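Local coordinates for oligopeptide-binding protein oppA (Lactococcus lactis, PDB 3DRF) that captures oligopeptides outside the cell in a voluminous cavity for uptake by the OppABCDF ABC transporter, and is here closed round a bound peptide, at residues A90-E94 against S95-T99; S185-G188 against Y189-E192. All blocks are in the same frame, centred on the assembly; numbering follows the deposited sequence.

Interaction 1 (A90-E94 against S95-T99); sequences ALDKE and SKTAT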
ATOM      1  N   ALA A  90       8.911   0.235  23.445  1.00  8.20           N
ATOM      2  CA  ALA A  90       8.144   0.424  24.698  1.00  8.72           C
ATOM      3  C   ALA A  90       7.377   1.738  24.654  1.00  8.15           C
ATOM      4  O   ALA A  90       7.933   2.772  24.431  1.00  8.16           O
ATOM      5  CB  ALA A  90       9.081   0.459  25.864  1.00  9.29           C
ATOM      6  N   LEU A  91       6.082   1.691  24.879  1.00  7.82           N
ATOM      7  CA  LEU A  91       5.236   2.879  24.971  1.00  7.49           C
ATOM      8  C   LEU A  91       5.123   3.368  26.396  1.00  7.63           C
ATOM      9  O   LEU A  91       4.918   2.594  27.266  1.00  8.61           O
ATOM     10  CB  LEU A  91       3.824   2.561  24.411  1.00  7.80           C
ATOM     11  CG  LEU A  91       3.758   1.933  22.992  1.00  8.58           C
ATOM     12  CD1 LEU A  91       2.311   1.710  22.624  1.00 10.11           C
ATOM     13  CD2 LEU A  91       4.418   2.891  21.928  1.00  9.96           C
ATOM     14  N   ASP A  92       5.246   4.650  26.609  1.00  7.64           N
ATOM     15  CA  ASP A  92       4.941   5.299  27.892  1.00  7.68           C
ATOM     16  C   ASP A  92       3.855   6.329  27.660  1.00  7.07           C
ATOM     17  O   ASP A  92       4.060   7.368  27.171  1.00  7.16           O
ATOM     18  CB  ASP A  92       6.215   5.932  28.478  1.00  8.10           C
ATOM     19  CG  ASP A  92       5.978   6.648  29.784  1.00 10.04           C
ATOM     20  OD1 ASP A  92       4.881   6.937  30.175  1.00 10.07           O
ATOM     21  OD2 ASP A  92       7.012   6.922  30.397  1.00 14.28           O
ATOM     22  N   LYS A  93       2.653   5.905  27.995  1.00  6.98           N
ATOM     23  CA  LYS A  93       1.450   6.725  27.753  1.00  7.15           C
ATOM     24  C   LYS A  93       1.346   7.995  28.625  1.00  7.32           C
ATOM     25  O   LYS A  93       0.687   8.885  28.307  1.00  7.56           O
ATOM     26  CB  LYS A  93       0.137   5.873  27.814  1.00  7.14           C
ATOM     27  CG  LYS A  93      -0.202   5.399  29.249  1.00  7.85           C
ATOM     28  CD  LYS A  93      -1.400   4.426  29.168  1.00  8.46           C
ATOM     29  CE  LYS A  93      -1.761   3.839  30.493  1.00 10.38           C
ATOM     30  NZ  LYS A  93      -2.248   4.813  31.503  1.00 10.06           N
ATOM     31  N   GLU A  94       2.055   7.991  29.734  1.00  7.70           N
ATOM     32  CA  GLU A  94       2.061   9.179  30.647  1.00  8.43           C
ATOM     33  C   GLU A  94       2.983  10.276  30.098  1.00  8.38           C
ATOM     34  O   GLU A  94       2.606  11.371  29.997  1.00  8.93           O
ATOM     35  CB  GLU A  94       2.469   8.755  32.073  1.00  9.48           C
ATOM     36  CG  GLU A  94       1.705   7.564  32.664  1.00 11.60           C
ATOM     37  CD  GLU A  94       0.180   7.556  32.558  1.00 13.97           C
ATOM     38  OE1 GLU A  94      -0.450   8.572  32.389  1.00 15.09           O
ATOM     39  OE2 GLU A  94      -0.296   6.444  32.646  1.00 15.75           O
ATOM     40  N   SER A  95       4.195   9.886  29.736  1.00  8.69           N
ATOM     41  CA  SER A  95       5.159  10.768  29.092  1.00  8.91           C
ATOM     42  C   SER A  95       4.793  11.032  27.614  1.00  7.92           C
ATOM     43  O   SER A  95       5.263  11.993  27.061  1.00  8.16           O
ATOM     44  CB  SER A  95       6.586  10.163  29.146  1.00  9.40           C
ATOM     45  OG  SER A  95       7.031  10.095  30.498  1.00 13.17           O
ATOM     46  N   LYS A  96       3.994  10.159  27.021  1.00  6.68           N
ATOM     47  CA  LYS A  96       3.587  10.192  25.586  1.00  6.79           C
ATOM     48  C   LYS A  96       4.794   9.964  24.662  1.00  6.16           C
ATOM     49  O   LYS A  96       5.035  10.704  23.800  1.00  6.45           O
ATOM     50  CB  LYS A  96       2.811  11.489  25.263  1.00  7.03           C
ATOM     51  CG  LYS A  96       1.663  11.755  26.249  1.00  7.35           C
ATOM     52  CD  LYS A  96       0.736  12.949  25.861  1.00  8.04           C
ATOM     53  CE  LYS A  96      -0.342  13.149  26.912  1.00  9.16           C
ATOM     54  NZ  LYS A  96      -1.163  14.356  26.543  1.00 10.32           N
ATOM     55  N   THR A  97       5.519   8.892  24.957  1.00  6.54           N
ATOM     56  CA  THR A  97       6.712   8.551  24.191  1.00  6.60           C
ATOM     57  C   THR A  97       6.688   7.068  23.734  1.00  7.02           C
ATOM     58  O   THR A  97       6.009   6.229  24.249  1.00  7.17           O
ATOM     59  CB  THR A  97       8.019   8.818  24.995  1.00  7.72           C
ATOM     60  OG1 THR A  97       8.008   7.967  26.134  1.00  8.10           O
ATOM     61  CG2 THR A  97       8.095  10.259  25.519  1.00  8.27           C
ATOM     62  N   ALA A  98       7.440   6.824  22.668  1.00  6.92           N
ATOM     63  CA  ALA A  98       7.907   5.483  22.268  1.00  6.98           C
ATOM     64  C   ALA A  98       9.439   5.476  22.415  1.00  7.04           C
ATOM     65  O   ALA A  98      10.114   6.390  21.991  1.00  7.41           O
ATOM     66  CB  ALA A  98       7.503   5.144  20.818  1.00  7.81           C
ATOM     67  N   THR A  99       9.943   4.424  23.025  1.00  7.14           N
ATOM     68  CA  THR A  99      11.374   4.230  23.163  1.00  7.77           C
ATOM     69  C   THR A  99      11.741   2.951  22.424  1.00  7.50           C
ATOM     70  O   THR A  99      11.255   1.886  22.751  1.00  8.09           O
ATOM     71  CB  THR A  99      11.770   4.120  24.639  1.00  7.86           C
ATOM     72  OG1 THR A  99      11.360   5.298  25.311  1.00  9.76           O
ATOM     73  CG2 THR A  99      13.291   4.005  24.774  1.00  9.73           C
TER
HETATM   74  O   HOH W   1       8.689   5.178  25.976  1.00  8.20           O
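D92 and S95 face each other across the turn of a beta hairpin, the carboxylate of the first lying flat against the second. A chi1 of 179° swings the D92 carboxylate away from its own backbone N and over the turn, where S95 lies above its plane. OD1 receives the nearly straight N-H of S95 at 3.1 Å, and OD2 the hydroxyl OG of S95 at 3.2 Å. A weak bond from E94 N also reaches OD1. The backbone at the same point forms a G1 beta bulge, K96 and T97 both facing D92; D92 O takes T97 N at 3.1 Å and, weakly, K96 N. T97 OG1 lies alongside CB of D92, 3.6 Å away, and one water joins T97 OG1 (2.9 Å), T99 OG1 (2.8 Å) and A90 O on the face carrying A90, D92, T97 and T99. On the opposite face L91 lays its CD2 branch against the methyl of A98, 4.0 Å away. K96 sends its extended chain outward to a salt bridge with E177, while within the turn K93 NZ forms one with E94 OE2, on its syn side. With an alanine at D92 both carboxylate oxygens are gone, which would probably leave S95 N, S95 OG and E94 N without these acceptors and S95 OG freer to turn. Polar bonds thus hold the turn, while the apolar pair between the strands, L91 with A98, lies on the face away from D92 and the threonines.

Interaction 2 (S185-G188 against Y189-E192); sequences SGNG and YFLE
N187 reaches ahead along the chain to Y189 and F190, in a buried turn without regular secondary structure. Its chi1 of 70° sets the amide between the backbone N and carbonyl carbon, and from there OD1 accepts Y189 N at 2.9 Å, closing an Asx turn; F190 N adds a weaker, longer bond to the same oxygen. The other end of the amide lies over one face of the F190 ring, ND2 standing 3.6 Å from CE2 with the planes 54° apart, while its N-H is bonded to Q184 O. Y189 turns its ring away from this amide, CD2 brushing N187 O obliquely at 3.4 Å and the hydroxyl bonded to D509. E192 closes the turn from the far end, its extended chain bringing back both carboxylate oxygens on their syn lone pairs: OE1 to S185 OG at 2.6 Å, OE2 to G186 N at 2.8 Å, almost straight. A water on OE2 also binds G188 N and F190 O, giving that oxygen a second partner. At the backbone angles of G186 a CB would press on the carbonyl O of S185, which calls for glycine; the positive phi of G188 favours it too. S185, N187 and E192 pack on F81 of strand 81-82, and S185 touches an apolar side chain of the bound peptide. F190 and L191 rest on helix 116-127, whose Y119 and Y123 hydroxyls bond to the L191 backbone, and F190 also touches V89 and L91 of strand 87-92.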
ATOM      1  N   SER A 185       1.816  -3.068  14.745  1.00  6.36           N
ATOM      2  CA  SER A 185       2.646  -2.741  13.608  1.00  6.64           C
ATOM      3  C   SER A 185       1.730  -2.175  12.501  1.00  6.78           C
ATOM      4  O   SER A 185       0.589  -2.566  12.339  1.00  7.38           O
ATOM      5  CB  SER A 185       3.420  -3.982  13.139  1.00  6.89           C
ATOM      6  OG  SER A 185       4.241  -3.654  12.042  1.00  7.65           O
ATOM      7  N   GLY A 186       2.280  -1.224  11.755  1.00  5.88           N
ATOM      8  CA  GLY A 186       1.555  -0.561  10.666  1.00  7.05           C
ATOM      9  C   GLY A 186       0.742   0.629  11.162  1.00  6.66           C
ATOM     10  O   GLY A 186       0.023   1.185  10.402  1.00  8.51           O
ATOM     11  N   ASN A 187       0.885   1.021  12.421  1.00  5.92           N
ATOM     12  CA  ASN A 187       0.092   2.173  12.944  1.00  5.91           C
ATOM     13  C   ASN A 187       0.349   3.567  12.253  1.00  5.64           C
ATOM     14  O   ASN A 187      -0.480   4.390  12.244  1.00  5.63           O
ATOM     15  CB  ASN A 187       0.262   2.256  14.494  1.00  5.85           C
ATOM     16  CG  ASN A 187       1.669   2.694  14.931  1.00  5.19           C
ATOM     17  OD1 ASN A 187       2.055   3.818  14.798  1.00  6.54           O
ATOM     18  ND2 ASN A 187       2.431   1.747  15.422  1.00  6.26           N
ATOM     19  N   GLY A 188       1.559   3.744  11.710  1.00  5.37           N
ATOM     20  CA  GLY A 188       1.939   4.942  10.937  1.00  5.00           C
ATOM     21  C   GLY A 188       2.368   6.145  11.770  1.00  5.06           C
ATOM     22  O   GLY A 188       2.897   7.059  11.255  1.00  5.94           O
ATOM     23  N   TYR A 189       2.137   6.120  13.074  1.00  5.72           N
ATOM     24  CA  TYR A 189       2.502   7.238  14.006  1.00  5.69           C
ATOM     25  C   TYR A 189       3.975   7.221  14.436  1.00  5.86           C
ATOM     26  O   TYR A 189       4.505   8.218  14.778  1.00  6.00           O
ATOM     27  CB  TYR A 189       1.528   7.280  15.201  1.00  5.77           C
ATOM     28  CG  TYR A 189       0.133   7.731  14.768  1.00  5.91           C
ATOM     29  CD1 TYR A 189      -0.128   9.056  14.544  1.00  5.77           C
ATOM     30  CD2 TYR A 189      -0.898   6.810  14.528  1.00  5.07           C
ATOM     31  CE1 TYR A 189      -1.385   9.507  14.137  1.00  6.01           C
ATOM     32  CE2 TYR A 189      -2.170   7.234  14.094  1.00  5.68           C
ATOM     33  CZ  TYR A 189      -2.393   8.596  13.902  1.00  5.32           C
ATOM     34  OH  TYR A 189      -3.608   9.087  13.473  1.00  5.87           O
ATOM     35  N   PHE A 190       4.599   6.053  14.394  1.00  5.68           N
ATOM     36  CA  PHE A 190       6.072   5.942  14.459  1.00  5.88           C
ATOM     37  C   PHE A 190       6.460   4.900  13.429  1.00  5.92           C
ATOM     38  O   PHE A 190       5.736   4.010  13.125  1.00  6.41           O
ATOM     39  CB  PHE A 190       6.626   5.669  15.865  1.00  6.35           C
ATOM     40  CG  PHE A 190       6.177   4.357  16.482  1.00  5.81           C
ATOM     41  CD1 PHE A 190       6.911   3.176  16.287  1.00  7.10           C
ATOM     42  CD2 PHE A 190       5.021   4.311  17.296  1.00  6.84           C
ATOM     43  CE1 PHE A 190       6.486   1.972  16.892  1.00  8.06           C
ATOM     44  CE2 PHE A 190       4.619   3.122  17.869  1.00  7.10           C
ATOM     45  CZ  PHE A 190       5.327   1.974  17.705  1.00  7.41           C
ATOM     46  N   LEU A 191       7.629   5.098  12.869  1.00  5.54           N
ATOM     47  CA  LEU A 191       8.128   4.263  11.760  1.00  5.19           C
ATOM     48  C   LEU A 191       8.882   3.049  12.310  1.00  5.13           C
ATOM     49  O   LEU A 191       9.247   2.998  13.455  1.00  5.98           O
ATOM     50  CB  LEU A 191       9.021   5.115  10.790  1.00  5.23           C
ATOM     51  CG  LEU A 191       8.298   6.364  10.184  1.00  5.37           C
ATOM     52  CD1 LEU A 191       9.258   7.240   9.342  1.00  7.37           C
ATOM     53  CD2 LEU A 191       7.027   5.912   9.341  1.00  7.45           C
ATOM     54  N   GLU A 192       9.148   2.108  11.413  1.00  5.13           N
ATOM     55  CA  GLU A 192       9.596   0.775  11.850  1.00  5.66           C
ATOM     56  C   GLU A 192      10.770   0.249  11.083  1.00  5.78           C
ATOM     57  O   GLU A 192      11.037  -0.911  11.140  1.00  6.72           O
ATOM     58  CB  GLU A 192       8.410  -0.241  11.755  1.00  5.84           C
ATOM     59  CG  GLU A 192       7.117   0.219  12.491  1.00  6.32           C
ATOM     60  CD  GLU A 192       6.000  -0.803  12.441  1.00  6.93           C
ATOM     61  OE1 GLU A 192       6.249  -2.003  12.444  1.00  7.58           O
ATOM     62  OE2 GLU A 192       4.888  -0.362  12.431  1.00  7.44           O
TER
HETATM   63  O   HOH W   2       4.051   2.209  11.920  1.00  6.62           O

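Overall arrangement
Read from the N terminus, the chain meets interaction 1 first: strand 87-92 turns back tightly into strand 97-102, and the contact closes that hairpin at one edge of a four-stranded antiparallel sheet. After helix 116-127 and strand 170-174, the chain enters the loop that leads to helix 197-200, and there interaction 2 closes a short turn. The two are in series, neither nesting nor crossing. Their centres are about 14 Å apart, yet they touch, since L91 CD2 packs at 4.1 Å against F190 CE2. The L91 face of the hairpin thus adjoins the buried turn, linking the edge of that sheet to a loop that borders the bound peptide.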